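Universal stress protein (Pseudomonas aeruginosa UCBPP-PA14, PDB 7MQ5) is of unknown function but, as a member of the universal stress protein family, probably takes part in the bacterial response to stress. Local coordinates at residues 141-146 with 205-210; 243-248 with 254-259; 24-29 with 268-273. All blocks are in the same frame, centred on the assembly; numbering follows the deposited sequence.

The three contacts map onto one mixed sheet. Contact 1 lies about 21 Å from the chain centre and links the loop after strand 136-141 to helix 193-211. Contact 2 follows it in sequence, centred about 19 Å away, within the unit of strand 240-244, helix 258-264 and strand 270-274. Contact 3, about 8 Å from the chain centre, brings helix 22-34 to strand 270-274, and the loop it closes encloses the other two. Contacts 2 and 3 touch through neighbouring strands, Ile-243 N lying 3.0 Å from Leu-272 O. The sheet, edged by 67-72 and 218-222 with antiparallel 123-126 and 270-274 in the middle, is consistent with two tandem halves, the second (135-275) of the universal stress protein family.

Contact 1: residues 141-146 with 205-210; sequences VDVGNN and RTFQAE
Phe-207 on helix 193-211 presents one face of its ring to Val-143 and its far end to Val-141, and these three buried side chains make up the whole contact. Val-143 supplies the closer approach. Its CG1 stands 3.7 Å from the centroid of the Phe-207 ring and only 12° off the ring normal, which defines a CH-pi interaction over the face. The distances to the individual ring carbons agree: CG1 of Val-143 is 3.7 Å from Phe-207 CG and 4.1 Å from CE1, so the methyl is nearly centred and not over a single bond. Phe-207 reaches this position because its CG is anti to the backbone N (chi1 178°), extending the ring from the helix toward the loop. Farther along, Val-141 CG2 meets Phe-207 CZ at 4.1 Å, approaching obliquely from the last residue of strand 136-141.

The loop carrying Val-143 is shaped by its own bonds and by Ser-176 and His-178 of strand 171-178. A type I beta turn runs from Asp-142 to Asn-145, and Asp-142 OD1 accepts Gly-144 N at 3.0 Å in an Asx turn, met from above the carboxylate plane. His-178 ND1 also bonds to that oxygen. Around the contact, Tyr-200 and Cys-204 pack on Val-143, Ile-157 of helix 148-167 packs on Val-141, and the Tyr-211 ring meets Phe-207. Since the pairing between the segments is entirely apolar, helix and loop are held together by dispersion and by burial of hydrocarbon, while the two turns probably help to fix the valine methyl.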
ATOM      1  N   VAL A 141      -3.331  12.563   1.761  1.00 14.16           N
ATOM      2  CA  VAL A 141      -2.709  13.257   2.918  1.00 16.35           C
ATOM      3  C   VAL A 141      -3.746  14.193   3.560  1.00 19.99           C
ATOM      4  O   VAL A 141      -4.918  14.224   3.109  1.00 19.40           O
ATOM      5  CB  VAL A 141      -1.466  14.032   2.449  1.00 19.25           C
ATOM      6  CG1 VAL A 141      -0.422  13.114   1.824  1.00 18.97           C
ATOM      7  CG2 VAL A 141      -1.855  15.152   1.492  1.00 21.41           C
ATOM      8  N   ASP A 142      -3.366  14.830   4.661  1.00 20.33           N
ATOM      9  CA  ASP A 142      -4.193  15.912   5.264  1.00 21.84           C
ATOM     10  C   ASP A 142      -3.230  17.074   5.494  1.00 21.69           C
ATOM     11  O   ASP A 142      -2.545  17.078   6.522  1.00 23.36           O
ATOM     12  CB  ASP A 142      -4.936  15.491   6.537  1.00 25.39           C
ATOM     13  CG  ASP A 142      -5.799  16.602   7.136  1.00 29.24           C
ATOM     14  OD1 ASP A 142      -5.736  17.748   6.630  1.00 29.29           O
ATOM     15  OD2 ASP A 142      -6.535  16.317   8.104  1.00 36.29           O
ATOM     16  N   VAL A 143      -3.153  17.984   4.525  1.00 21.27           N
ATOM     17  CA  VAL A 143      -2.188  19.122   4.603  1.00 22.30           C
ATOM     18  C   VAL A 143      -2.504  20.016   5.817  1.00 23.07           C
ATOM     19  O   VAL A 143      -1.615  20.778   6.211  1.00 29.60           O
ATOM     20  CB  VAL A 143      -2.157  19.917   3.282  1.00 24.83           C
ATOM     21  CG1 VAL A 143      -1.887  19.013   2.085  1.00 23.00           C
ATOM     22  CG2 VAL A 143      -3.425  20.723   3.060  1.00 30.25           C
ATOM     23  N   GLY A 144      -3.692  19.876   6.418  1.00 25.11           N
ATOM     24  CA  GLY A 144      -4.079  20.672   7.599  1.00 28.85           C
ATOM     25  C   GLY A 144      -3.342  20.269   8.871  1.00 31.29           C
ATOM     26  O   GLY A 144      -3.592  20.916   9.896  1.00 35.59           O
ATOM     27  N   ASN A 145      -2.480  19.243   8.829  1.00 30.10           N
ATOM     28  CA  ASN A 145      -1.731  18.825  10.051  1.00 30.11           C
ATOM     29  C   ASN A 145      -0.246  18.660   9.706  1.00 29.43           C
ATOM     30  O   ASN A 145       0.056  17.810   8.842  1.00 28.27           O
ATOM     31  CB  ASN A 145      -2.306  17.541  10.655  1.00 35.24           C
ATOM     32  CG  ASN A 145      -1.685  17.170  11.986  1.00 37.96           C
ATOM     33  OD1 ASN A 145      -0.522  17.479  12.252  1.00 41.39           O
ATOM     34  ND2 ASN A 145      -2.445  16.488  12.827  1.00 49.83           N
ATOM     35  N   ASN A 146       0.630  19.437  10.358  1.00 28.64           N
ATOM     36  CA  ASN A 146       2.091  19.360  10.078  1.00 26.93           C
ATOM     37  C   ASN A 146       2.885  19.077  11.363  1.00 26.07           C
ATOM     38  O   ASN A 146       4.038  19.542  11.429  1.00 24.85           O
ATOM     39  CB  ASN A 146       2.615  20.619   9.371  1.00 28.86           C
ATOM     40  CG  ASN A 146       2.622  21.857  10.244  1.00 34.20           C
ATOM     41  OD1 ASN A 146       1.885  21.942  11.226  1.00 39.41           O
ATOM     42  ND2 ASN A 146       3.450  22.827   9.887  1.00 38.35           N
ATOM     43  N   ARG A 205      -0.457  26.161   0.777  1.00 20.15           N
ATOM     44  CA  ARG A 205       0.498  26.781  -0.183  1.00 22.24           C
ATOM     45  C   ARG A 205       1.927  26.323   0.129  1.00 19.80           C
ATOM     46  O   ARG A 205       2.681  26.083  -0.826  1.00 20.36           O
ATOM     47  CB  ARG A 205       0.360  28.305  -0.189  1.00 24.75           C
ATOM     48  CG  ARG A 205      -0.956  28.806  -0.770  1.00 30.52           C
ATOM     49  CD  ARG A 205      -1.206  28.345  -2.197  1.00 36.08           C
ATOM     50  NE  ARG A 205      -2.438  28.894  -2.755  1.00 45.01           N
ATOM     51  CZ  ARG A 205      -2.941  28.579  -3.948  1.00 51.29           C
ATOM     52  NH1 ARG A 205      -2.326  27.704  -4.729  1.00 54.25           N
ATOM     53  NH2 ARG A 205      -4.067  29.140  -4.354  1.00 60.14           N
ATOM     54  N   THR A 206       2.270  26.179   1.408  1.00 20.06           N
ATOM     55  CA  THR A 206       3.629  25.708   1.776  1.00 20.24           C
ATOM     56  C   THR A 206       3.816  24.272   1.275  1.00 19.20           C
ATOM     57  O   THR A 206       4.888  23.970   0.702  1.00 20.22           O
ATOM     58  CB  THR A 206       3.851  25.817   3.285  1.00 24.09           C
ATOM     59  OG1 THR A 206       3.819  27.211   3.584  1.00 25.39           O
ATOM     60  CG2 THR A 206       5.163  25.215   3.734  1.00 25.61           C
ATOM     61  N   PHE A 207       2.811  23.420   1.492  1.00 18.49           N
ATOM     62  CA  PHE A 207       2.874  22.014   1.025  1.00 18.92           C
ATOM     63  C   PHE A 207       3.085  21.963  -0.490  1.00 17.88           C
ATOM     64  O   PHE A 207       3.930  21.191  -0.968  1.00 18.16           O
ATOM     65  CB  PHE A 207       1.584  21.293   1.418  1.00 20.31           C
ATOM     66  CG  PHE A 207       1.508  19.862   0.958  1.00 20.97           C
ATOM     67  CD1 PHE A 207       1.978  18.841   1.762  1.00 21.81           C
ATOM     68  CD2 PHE A 207       0.959  19.543  -0.274  1.00 22.55           C
ATOM     69  CE1 PHE A 207       1.892  17.522   1.345  1.00 22.79           C
ATOM     70  CE2 PHE A 207       0.881  18.225  -0.693  1.00 24.34           C
ATOM     71  CZ  PHE A 207       1.360  17.221   0.112  1.00 23.85           C
ATOM     72  N   GLN A 208       2.383  22.823  -1.219  1.00 18.08           N
ATOM     73  CA  GLN A 208       2.459  22.836  -2.699  1.00 18.44           C
ATOM     74  C   GLN A 208       3.871  23.219  -3.168  1.00 18.87           C
ATOM     75  O   GLN A 208       4.359  22.609  -4.139  1.00 19.30           O
ATOM     76  CB  GLN A 208       1.381  23.772  -3.233  1.00 22.09           C
ATOM     77  CG  GLN A 208       1.233  23.722  -4.736  1.00 26.29           C
ATOM     78  CD  GLN A 208       0.008  24.457  -5.215  1.00 27.03           C
ATOM     79  OE1 GLN A 208      -0.647  25.175  -4.463  1.00 30.25           O
ATOM     80  NE2 GLN A 208      -0.306  24.286  -6.486  1.00 26.98           N
ATOM     81  N   ALA A 209       4.498  24.201  -2.522  1.00 18.57           N
ATOM     82  CA  ALA A 209       5.871  24.601  -2.904  1.00 19.09           C
ATOM     83  C   ALA A 209       6.873  23.521  -2.481  1.00 16.56           C
ATOM     84  O   ALA A 209       7.728  23.143  -3.295  1.00 18.14           O
ATOM     85  CB  ALA A 209       6.216  25.930  -2.281  1.00 19.78           C
ATOM     86  N   GLU A 210       6.743  23.024  -1.248  1.00 16.63           N
ATOM     87  CA  GLU A 210       7.695  22.015  -0.721  1.00 15.65           C
ATOM     88  C   GLU A 210       7.712  20.800  -1.648  1.00 15.61           C
ATOM     89  O   GLU A 210       8.807  20.285  -1.965  1.00 14.92           O
ATOM     90  CB  GLU A 210       7.292  21.589   0.691  1.00 16.81           C
ATOM     91  CG  GLU A 210       8.217  20.548   1.294  1.00 18.28           C
ATOM     92  CD  GLU A 210       7.963  20.256   2.761  1.00 21.55           C
ATOM     93  OE1 GLU A 210       7.035  20.857   3.322  1.00 26.39           O
ATOM     94  OE2 GLU A 210       8.706  19.450   3.330  1.00 25.51           O
TER

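Contact 2: residues 243-248 with 254-259; sequences IGTVAR and ALIGNT
Thr-245 and Ile-256 cross obliquely, with methyl meeting methyl: Thr-245 CG2 lies 3.8 Å from Ile-256 CD1. The CB of Ile-256 points away from 243-248, but its chain folds back (chi1 -64°, chi2 -69°), and this returns CD1 to the threonine. Thr-245 turns its two branches to different tasks. While CG2 takes the apolar side, OG1 donates to a water at 2.7 Å. The same water gives hydrogen bonds to Val-246 O and Leu-255 O, both also at 2.7 Å, and so ties three polar atoms of the two segments together.

Val-246 engages 254-259 with both backbone and side chain. Its N donates to Ile-256 O at 3.2 Å with an N-H...O angle of 150°. Its CG1 sits 3.3 Å from Leu-255 O and 4.0 Å from Gly-257 CA, so the valine lies against Leu-255 O and the N-cap residue of helix 258-264, whose positive phi suits glycine and whose lack of a side chain leaves room for Val-246 CB. Nearby, Lys-275 and Pro-276 pack on Thr-245.

The segments close a short loop between a strand end and a helix start within a beta-alpha-beta unit. This is where ATP-binding universal stress proteins carry their glycine-rich phosphate loop; here the likeness is one of position and fold and only partly of sequence, so nucleotide binding cannot be inferred.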
ATOM      1  N   ILE A 243      -1.974   5.314   0.984  0.60  8.97           N
ATOM      2  CA  ILE A 243      -2.572   5.868   2.222  0.60 10.03           C
ATOM      3  C   ILE A 243      -1.693   5.520   3.419  0.60  9.40           C
ATOM      4  O   ILE A 243      -0.850   4.595   3.340  0.60  9.99           O
ATOM      5  CB  ILE A 243      -4.006   5.344   2.449  0.60 11.13           C
ATOM      6  CG1 ILE A 243      -4.020   3.861   2.834  0.60 11.65           C
ATOM      7  CG2 ILE A 243      -4.901   5.634   1.253  0.60 12.31           C
ATOM      8  CD1 ILE A 243      -5.383   3.349   3.226  0.60 12.94           C
ATOM      9  N   GLY A 244      -1.885   6.285   4.485  1.00 10.39           N
ATOM     10  CA  GLY A 244      -1.261   5.988   5.776  1.00 10.94           C
ATOM     11  C   GLY A 244      -2.334   5.663   6.793  1.00 12.29           C
ATOM     12  O   GLY A 244      -3.470   6.146   6.657  1.00 14.46           O
ATOM     13  N   THR A 245      -2.010   4.795   7.734  1.00 11.89           N
ATOM     14  CA  THR A 245      -2.886   4.505   8.881  1.00 12.06           C
ATOM     15  C   THR A 245      -2.822   5.682   9.868  1.00 12.91           C
ATOM     16  O   THR A 245      -2.003   6.604   9.689  1.00 14.39           O
ATOM     17  CB  THR A 245      -2.527   3.137   9.471  1.00 11.81           C
ATOM     18  OG1 THR A 245      -1.162   3.185   9.884  1.00 12.56           O
ATOM     19  CG2 THR A 245      -2.741   2.018   8.478  1.00 13.02           C
ATOM     20  N   VAL A 246      -3.651   5.644  10.900  1.00 13.65           N
ATOM     21  CA  VAL A 246      -3.769   6.789  11.846  1.00 15.64           C
ATOM     22  C   VAL A 246      -2.435   7.013  12.581  1.00 14.52           C
ATOM     23  O   VAL A 246      -1.720   6.048  12.893  1.00 16.10           O
ATOM     24  CB  VAL A 246      -4.984   6.584  12.772  1.00 18.92           C
ATOM     25  CG1 VAL A 246      -4.854   5.317  13.606  1.00 16.28           C
ATOM     26  CG2 VAL A 246      -5.285   7.797  13.634  1.00 26.02           C
ATOM     27  N   ALA A 247      -2.115   8.273  12.887  1.00 17.00           N
ATOM     28  CA  ALA A 247      -0.796   8.599  13.485  1.00 18.27           C
ATOM     29  C   ALA A 247      -0.628   7.944  14.858  1.00 18.16           C
ATOM     30  O   ALA A 247       0.514   7.558  15.193  1.00 20.46           O
ATOM     31  CB  ALA A 247      -0.622  10.093  13.564  1.00 20.59           C
ATOM     32  N   ARG A 248      -1.717   7.841  15.621  1.00 18.35           N
ATOM     33  CA  ARG A 248      -1.679   7.215  16.966  1.00 20.61           C
ATOM     34  C   ARG A 248      -2.815   6.204  17.045  1.00 18.64           C
ATOM     35  O   ARG A 248      -3.910   6.496  16.531  1.00 18.27           O
ATOM     36  CB  ARG A 248      -1.773   8.267  18.070  1.00 24.36           C
ATOM     37  CG  ARG A 248      -0.587   9.212  18.063  1.00 27.65           C
ATOM     38  CD  ARG A 248      -0.540  10.132  19.254  1.00 30.90           C
ATOM     39  NE  ARG A 248       0.705  10.890  19.239  1.00 33.55           N
ATOM     40  CZ  ARG A 248       1.082  11.751  20.173  1.00 35.57           C
ATOM     41  NH1 ARG A 248       2.241  12.375  20.058  1.00 31.51           N
ATOM     42  NH2 ARG A 248       0.309  11.982  21.221  1.00 38.67           N
ATOM     43  N   ALA A 254      -6.692  -0.496  18.052  1.00 15.25           N
ATOM     44  CA  ALA A 254      -7.297  -0.102  16.757  1.00 15.65           C
ATOM     45  C   ALA A 254      -6.327   0.828  16.021  1.00 14.68           C
ATOM     46  O   ALA A 254      -6.549   2.055  16.002  1.00 16.83           O
ATOM     47  CB  ALA A 254      -8.638   0.540  16.999  1.00 17.77           C
ATOM     48  N   LEU A 255      -5.311   0.246  15.387  1.00 13.34           N
ATOM     49  CA  LEU A 255      -4.213   1.061  14.800  1.00 13.26           C
ATOM     50  C   LEU A 255      -4.456   1.425  13.332  1.00 12.72           C
ATOM     51  O   LEU A 255      -3.724   2.269  12.825  1.00 13.94           O
ATOM     52  CB  LEU A 255      -2.896   0.306  14.990  1.00 14.29           C
ATOM     53  CG  LEU A 255      -2.724  -0.998  14.215  1.00 15.14           C
ATOM     54  CD1 LEU A 255      -2.205  -0.750  12.800  1.00 17.08           C
ATOM     55  CD2 LEU A 255      -1.764  -1.920  14.965  1.00 17.96           C
ATOM     56  N   ILE A 256      -5.453   0.851  12.677  1.00 12.17           N
ATOM     57  CA  ILE A 256      -5.685   1.228  11.250  1.00 12.63           C
ATOM     58  C   ILE A 256      -6.404   2.588  11.201  1.00 12.48           C
ATOM     59  O   ILE A 256      -5.959   3.488  10.451  1.00 12.64           O
ATOM     60  CB  ILE A 256      -6.472   0.133  10.507  1.00 14.53           C
ATOM     61  CG1 ILE A 256      -5.693  -1.182  10.411  1.00 16.25           C
ATOM     62  CG2 ILE A 256      -6.903   0.636   9.141  1.00 15.37           C
ATOM     63  CD1 ILE A 256      -4.500  -1.138   9.527  1.00 19.06           C
ATOM     64  N   GLY A 257      -7.448   2.739  12.011  1.00 13.01           N
ATOM     65  CA  GLY A 257      -8.231   3.986  12.042  1.00 14.92           C
ATOM     66  C   GLY A 257      -9.438   3.920  11.129  1.00 15.22           C
ATOM     67  O   GLY A 257      -9.389   3.220  10.113  1.00 14.46           O
ATOM     68  N   ASN A 258     -10.452   4.733  11.415  1.00 17.06           N
ATOM     69  CA  ASN A 258     -11.703   4.669  10.620  1.00 17.96           C
ATOM     70  C   ASN A 258     -11.478   5.061   9.158  1.00 15.36           C
ATOM     71  O   ASN A 258     -12.068   4.411   8.275  1.00 15.96           O
ATOM     72  CB  ASN A 258     -12.794   5.571  11.187  1.00 21.94           C
ATOM     73  CG  ASN A 258     -14.095   5.433  10.423  1.00 24.00           C
ATOM     74  OD1 ASN A 258     -14.761   4.400  10.510  1.00 26.33           O
ATOM     75  ND2 ASN A 258     -14.466   6.465   9.676  1.00 25.22           N
ATOM     76  N   THR A 259     -10.696   6.106   8.890  1.00 14.99           N
ATOM     77  CA  THR A 259     -10.569   6.531   7.471  1.00 14.94           C
ATOM     78  C   THR A 259      -9.985   5.386   6.648  1.00 13.65           C
ATOM     79  O   THR A 259     -10.564   5.034   5.608  1.00 14.58           O
ATOM     80  CB  THR A 259      -9.729   7.806   7.314  1.00 16.15           C
ATOM     81  OG1 THR A 259     -10.440   8.863   7.960  1.00 19.14           O
ATOM     82  CG2 THR A 259      -9.471   8.178   5.869  1.00 16.17           C
TER
HETATM   83  O   HOH W   1      -1.245   3.373  12.600  1.00 13.95           O

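Contact 3: residues 24-29 with 268-273; sequences LKRAQL and ESDVLV
Arg-26 bends at chi2 (-44°), with its CG anti to the carbonyl carbon, and the remainder of the chain then extends so that the guanidinium leaves helix 22-34 for strand 270-274. Asp-270 likewise holds its CG anti to the carbonyl carbon, and its carboxylate comes to meet the arginine from the opposite direction. The backbones stay well apart, the CA atoms of Arg-26 and Asp-270 being 10.0 Å from each other, so these side chains alone bridge the gap.

Their salt bridge is uneven. Arg-26 NE donates to Asp-270 OD2 at 2.8 Å, using the syn lone pair of that oxygen, with OD2 tilted from the guanidinium plane. NH1 of Arg-26 adds two weak bonds, at 3.1 Å to OD2 and 3.4 Å to OD1 of Asp-270, the latter nearly straight at 172°. A true side-by-side pairing would need coplanar groups, whereas guanidinium and carboxylate stand 56° apart; OD2 accepts from both NE and NH1, while OD1 lies in the guanidinium plane at its edge.

Both groups are buried and have further partners. Asp-270 OD1 accepts from the backbone N of Lys-127 and Thr-128, OD2 from Trp-132 NE1, and Arg-26 NH2 bonds to Arg-130 O. Such a set of donors around the carboxylate probably favours its ionised form, offsetting the cost of burying charge where the segment after strand 123-126 meets strand 270-274.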
ATOM      1  N   LEU A  24       2.299 -11.062  -8.602  1.00 11.16           N
ATOM      2  CA  LEU A  24       3.593 -11.230  -9.308  1.00 11.23           C
ATOM      3  C   LEU A  24       3.730 -10.200 -10.434  1.00 11.04           C
ATOM      4  O   LEU A  24       4.847  -9.748 -10.684  1.00 11.94           O
ATOM      5  CB  LEU A  24       3.710 -12.656  -9.845  1.00 11.78           C
ATOM      6  CG  LEU A  24       5.039 -12.994 -10.520  1.00 13.31           C
ATOM      7  CD1 LEU A  24       6.234 -12.740  -9.596  1.00 13.59           C
ATOM      8  CD2 LEU A  24       5.005 -14.440 -10.983  1.00 14.97           C
ATOM      9  N   LYS A  25       2.634  -9.846 -11.112  0.60 11.54           N
ATOM     10  CA  LYS A  25       2.762  -8.823 -12.191  0.60 12.58           C
ATOM     11  C   LYS A  25       3.249  -7.497 -11.588  0.60 11.32           C
ATOM     12  O   LYS A  25       4.163  -6.871 -12.166  0.60 12.09           O
ATOM     13  CB  LYS A  25       1.438  -8.666 -12.945  0.60 14.88           C
ATOM     14  CG  LYS A  25       1.124  -9.814 -13.896  0.60 17.75           C
ATOM     15  CD  LYS A  25      -0.195  -9.670 -14.617  0.60 22.58           C
ATOM     16  CE  LYS A  25      -0.346 -10.668 -15.746  0.60 26.57           C
ATOM     17  NZ  LYS A  25       0.654 -10.429 -16.812  0.60 30.81           N
ATOM     18  N   ARG A  26       2.655  -7.054 -10.481  1.00 10.99           N
ATOM     19  CA  ARG A  26       3.135  -5.775  -9.898  1.00 11.33           C
ATOM     20  C   ARG A  26       4.596  -5.935  -9.447  1.00 10.57           C
ATOM     21  O   ARG A  26       5.382  -4.995  -9.630  1.00 11.27           O
ATOM     22  CB  ARG A  26       2.325  -5.334  -8.678  1.00 12.80           C
ATOM     23  CG  ARG A  26       0.824  -5.235  -8.863  1.00 14.72           C
ATOM     24  CD  ARG A  26       0.370  -4.587 -10.131  1.00 15.08           C
ATOM     25  NE  ARG A  26      -1.032  -4.240 -10.037  1.00 13.99           N
ATOM     26  CZ  ARG A  26      -1.800  -3.924 -11.065  1.00 15.19           C
ATOM     27  NH1 ARG A  26      -3.051  -3.557 -10.853  1.00 17.43           N
ATOM     28  NH2 ARG A  26      -1.337  -3.997 -12.299  1.00 15.48           N
ATOM     29  N   ALA A  27       4.940  -7.088  -8.857  1.00 10.27           N
ATOM     30  CA  ALA A  27       6.324  -7.304  -8.373  1.00 10.65           C
ATOM     31  C   ALA A  27       7.312  -7.225  -9.542  1.00 11.14           C
ATOM     32  O   ALA A  27       8.391  -6.627  -9.381  1.00 12.53           O
ATOM     33  CB  ALA A  27       6.412  -8.635  -7.675  1.00 10.63           C
ATOM     34  N   GLN A  28       6.951  -7.816 -10.687  1.00 11.35           N
ATOM     35  CA  GLN A  28       7.848  -7.779 -11.876  1.00 13.16           C
ATOM     36  C   GLN A  28       8.005  -6.335 -12.367  1.00 12.99           C
ATOM     37  O   GLN A  28       9.108  -5.952 -12.772  1.00 14.17           O
ATOM     38  CB  GLN A  28       7.306  -8.659 -13.000  1.00 14.89           C
ATOM     39  CG  GLN A  28       7.478 -10.145 -12.760  1.00 16.10           C
ATOM     40  CD  GLN A  28       6.747 -10.900 -13.838  1.00 21.32           C
ATOM     41  OE1 GLN A  28       5.525 -11.004 -13.824  1.00 30.23           O
ATOM     42  NE2 GLN A  28       7.489 -11.369 -14.821  1.00 25.30           N
ATOM     43  N   LEU A  29       6.927  -5.559 -12.339  1.00 12.62           N
ATOM     44  CA  LEU A  29       7.037  -4.163 -12.826  1.00 13.75           C
ATOM     45  C   LEU A  29       7.983  -3.389 -11.908  1.00 12.88           C
ATOM     46  O   LEU A  29       8.904  -2.725 -12.407  1.00 14.50           O
ATOM     47  CB  LEU A  29       5.658  -3.513 -12.864  1.00 13.88           C
ATOM     48  CG  LEU A  29       5.640  -2.094 -13.424  1.00 16.13           C
ATOM     49  CD1 LEU A  29       5.967  -2.092 -14.903  1.00 20.31           C
ATOM     50  CD2 LEU A  29       4.293  -1.433 -13.183  1.00 17.19           C
ATOM     51  N   GLU A 268     -11.380   0.796  -5.546  1.00 13.07           N
ATOM     52  CA  GLU A 268     -11.273  -0.192  -6.646  1.00 14.93           C
ATOM     53  C   GLU A 268      -9.834  -0.199  -7.172  1.00 14.11           C
ATOM     54  O   GLU A 268      -9.498  -1.106  -7.934  1.00 18.10           O
ATOM     55  CB  GLU A 268     -12.294   0.126  -7.735  1.00 17.30           C
ATOM     56  CG  GLU A 268     -13.732   0.017  -7.239  1.00 20.37           C
ATOM     57  CD  GLU A 268     -14.833   0.239  -8.262  1.00 25.85           C
ATOM     58  OE1 GLU A 268     -14.629   1.026  -9.204  1.00 27.41           O
ATOM     59  OE2 GLU A 268     -15.890  -0.407  -8.125  1.00 34.02           O
ATOM     60  N   SER A 269      -9.030   0.788  -6.791  1.00 12.21           N
ATOM     61  CA  SER A 269      -7.596   0.841  -7.138  1.00 11.14           C
ATOM     62  C   SER A 269      -6.827  -0.150  -6.261  1.00 10.97           C
ATOM     63  O   SER A 269      -7.335  -0.562  -5.219  1.00 10.82           O
ATOM     64  CB  SER A 269      -7.037   2.241  -6.895  1.00 11.56           C
ATOM     65  OG  SER A 269      -7.035   2.550  -5.495  1.00 11.29           O
ATOM     66  N   ASP A 270      -5.627  -0.503  -6.696  1.00  9.74           N
ATOM     67  CA  ASP A 270      -4.690  -1.139  -5.752  1.00  9.75           C
ATOM     68  C   ASP A 270      -4.487  -0.149  -4.595  1.00  9.43           C
ATOM     69  O   ASP A 270      -4.668   1.079  -4.793  1.00  9.75           O
ATOM     70  CB  ASP A 270      -3.332  -1.422  -6.391  1.00 10.27           C
ATOM     71  CG  ASP A 270      -3.306  -2.517  -7.437  1.00 11.67           C
ATOM     72  OD1 ASP A 270      -4.366  -3.104  -7.744  1.00 11.94           O
ATOM     73  OD2 ASP A 270      -2.196  -2.785  -7.930  1.00 13.52           O
ATOM     74  N   VAL A 271      -4.095  -0.647  -3.434  1.00  8.97           N
ATOM     75  CA  VAL A 271      -3.864   0.243  -2.271  1.00  9.23           C
ATOM     76  C   VAL A 271      -2.521  -0.112  -1.636  1.00  8.57           C
ATOM     77  O   VAL A 271      -2.299  -1.285  -1.277  1.00  9.28           O
ATOM     78  CB  VAL A 271      -5.006   0.172  -1.235  1.00 10.26           C
ATOM     79  CG1 VAL A 271      -4.867   1.274  -0.185  1.00 11.68           C
ATOM     80  CG2 VAL A 271      -6.383   0.248  -1.880  1.00 12.31           C
ATOM     81  N   LEU A 272      -1.653   0.886  -1.514  1.00  8.42           N
ATOM     82  CA  LEU A 272      -0.389   0.742  -0.763  1.00  8.28           C
ATOM     83  C   LEU A 272      -0.630   1.338   0.619  1.00  8.16           C
ATOM     84  O   LEU A 272      -0.945   2.547   0.709  1.00  9.30           O
ATOM     85  CB  LEU A 272       0.753   1.454  -1.483  1.00  8.56           C
ATOM     86  CG  LEU A 272       2.092   1.387  -0.762  1.00  9.08           C
ATOM     87  CD1 LEU A 272       2.580  -0.042  -0.630  1.00  9.97           C
ATOM     88  CD2 LEU A 272       3.138   2.247  -1.441  1.00 10.52           C
ATOM     89  N   VAL A 273      -0.521   0.510   1.644  1.00  8.16           N
ATOM     90  CA  VAL A 273      -0.816   0.913   3.041  1.00  8.95           C
ATOM     91  C   VAL A 273       0.492   1.098   3.811  1.00  9.03           C
ATOM     92  O   VAL A 273       1.254   0.128   3.969  1.00  9.09           O
ATOM     93  CB  VAL A 273      -1.711  -0.144   3.702  1.00  9.65           C
ATOM     94  CG1 VAL A 273      -2.031   0.248   5.132  1.00 10.99           C
ATOM     95  CG2 VAL A 273      -2.980  -0.372   2.897  1.00 11.24           C
TER